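Local atomic coordinates of predicted sugar phosphatases of the HAD superfamily (Cytophaga hutchinsonii, PDB entry 2HX1), a protein that probably hydrolyses phosphate esters of sugars or related metabolites, as a magnesium-binding member of the HAD superfamily. Residues D20-G23 with V24-Y28. Numbering follows the deposited sequence.
Sequences DAFG and VLKTY. With MG (magnesium ion), chain E.
Between A21 and K26 the chain folds back on itself in a tight loop directly after strand 16-19, held by bonds in both directions. The carbonyl oxygen of A21 takes the amide of L25 in its carbonyl plane (N to O 2.8 Å, nearly straight at 170°) and that of V24 from a tilted position, with a weak third approach from K26 N. In return, G23 N donates to K26 O at 2.9 Å, closing the single bridge between F22 and K26. G23, at a positive phi of 89°, lies within the bend.

The K26 side chain crosses the F22 ring, its CE lying over one face 3.8 Å from the centroid in a CH-pi contact, while T27 O sits at the ring edge. With CG between the backbone N and the carbonyl carbon (chi1 62°) and the chain extended beyond it, the lysine runs across the ring; K26 also makes a cation-pi contact with Y67. V24 CG2 packs 3.6 Å from D20 OD2.

D20 OD2 and F22 O each bind magnesium at 2.0 Å, alongside three waters and D233. D20 OD1 accepts from one of those waters and forms a salt bridge with K204, which probably fixes the carboxylate's rotation. D20-V24 corresponds to HAD motif I: F22 keeps the main-chain carbonyl ligand of the second motif aspartate but carries a phenyl ring instead of its carboxylate, and the turn's bonds probably help hold F22 O toward the metal.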
loop_
_atom_site.group_PDB
_atom_site.type_symbol
_atom_site.label_atom_id
_atom_site.label_comp_id
_atom_site.label_asym_id
_atom_site.label_seq_id
_atom_site.Cartn_x
_atom_site.Cartn_y
_atom_site.Cartn_z
ATOM N N ASP A 20 -3.284 15.538 23.891
ATOM C CA ASP A 20 -4.268 15.102 22.910
ATOM C C ASP A 20 -5.632 15.069 23.627
ATOM O O ASP A 20 -5.661 14.913 24.852
ATOM C CB ASP A 20 -3.896 13.716 22.369
ATOM C CG ASP A 20 -4.948 13.134 21.445
ATOM O OD1 ASP A 20 -5.463 13.858 20.581
ATOM O OD2 ASP A 20 -5.264 11.937 21.591
ATOM N N ALA A 21 -6.742 15.242 22.898
ATOM C CA ALA A 21 -8.068 15.303 23.546
ATOM C C ALA A 21 -8.713 13.918 23.530
ATOM O O ALA A 21 -8.804 13.296 24.568
ATOM C CB ALA A 21 -8.969 16.345 22.925
ATOM N N PHE A 22 -9.087 13.402 22.362
ATOM C CA PHE A 22 -9.822 12.141 22.305
ATOM C C PHE A 22 -8.934 10.944 22.664
ATOM O O PHE A 22 -7.809 10.798 22.148
ATOM C CB PHE A 22 -10.522 11.946 20.950
ATOM C CG PHE A 22 -11.853 12.648 20.843
ATOM C CD1 PHE A 22 -12.993 12.104 21.420
ATOM C CD2 PHE A 22 -11.976 13.857 20.150
ATOM C CE1 PHE A 22 -14.237 12.762 21.322
ATOM C CE2 PHE A 22 -13.216 14.511 20.044
ATOM C CZ PHE A 22 -14.342 13.957 20.623
ATOM N N GLY A 23 -9.446 10.126 23.578
ATOM C CA GLY A 23 -8.743 8.975 24.130
ATOM C C GLY A 23 -7.907 9.263 25.348
ATOM O O GLY A 23 -7.309 8.338 25.928
ATOM N N VAL A 24 -7.855 10.537 25.716
ATOM C CA VAL A 24 -6.999 11.049 26.781
ATOM C C VAL A 24 -7.813 11.881 27.791
ATOM O O VAL A 24 -7.767 11.625 28.993
ATOM C CB VAL A 24 -5.879 11.921 26.179
ATOM C CG1 VAL A 24 -4.956 12.482 27.264
ATOM C CG2 VAL A 24 -5.069 11.107 25.119
ATOM N N LEU A 25 -8.527 12.883 27.305
ATOM C CA LEU A 25 -9.340 13.758 28.157
ATOM C C LEU A 25 -10.811 13.380 28.100
ATOM O O LEU A 25 -11.555 13.618 29.051
ATOM C CB LEU A 25 -9.225 15.218 27.726
ATOM C CG LEU A 25 -7.858 15.896 27.770
ATOM C CD1 LEU A 25 -8.010 17.346 27.303
ATOM C CD2 LEU A 25 -7.232 15.808 29.150
ATOM N N LYS A 26 -11.225 12.818 26.972
ATOM C CA LYS A 26 -12.624 12.489 26.741
ATOM C C LYS A 26 -12.731 11.352 25.736
ATOM O O LYS A 26 -11.757 11.035 25.045
ATOM C CB LYS A 26 -13.393 13.729 26.273
ATOM C CG LYS A 26 -12.913 14.320 24.958
ATOM C CD LYS A 26 -13.744 15.553 24.603
ATOM C CE LYS A 26 -13.351 16.147 23.270
ATOM N NZ LYS A 26 -14.342 17.150 22.783
ATOM N N THR A 27 -13.917 10.740 25.689
ATOM C CA THR A 27 -14.209 9.571 24.850
ATOM C C THR A 27 -15.609 9.729 24.271
ATOM O O THR A 27 -16.187 10.819 24.345
ATOM C CB THR A 27 -14.174 8.265 25.636
ATOM O OG1 THR A 27 -15.115 8.328 26.729
ATOM C CG2 THR A 27 -12.784 8.004 26.158
ATOM N N TYR A 28 -16.137 8.661 23.679
ATOM C CA TYR A 28 -17.466 8.708 23.044
ATOM C C TYR A 28 -18.572 9.213 23.981
ATOM O O TYR A 28 -19.446 9.976 23.563
ATOM C CB TYR A 28 -17.868 7.351 22.460
ATOM C CG TYR A 28 -17.812 6.194 23.410
ATOM C CD1 TYR A 28 -16.640 5.492 23.604
ATOM C CD2 TYR A 28 -18.948 5.784 24.097
ATOM C CE1 TYR A 28 -16.587 4.403 24.470
ATOM C CE2 TYR A 28 -18.919 4.695 24.971
ATOM C CZ TYR A 28 -17.732 4.011 25.155
ATOM O OH TYR A 28 -17.690 2.937 26.028
HETATM MG MG MG E . -6.345 10.498 20.802
HETATM O O HOH W 1 -7.185 11.973 19.650
HETATM O O HOH W 2 -4.707 10.395 19.414
HETATM O O HOH W 3 -7.518 9.118 19.961
#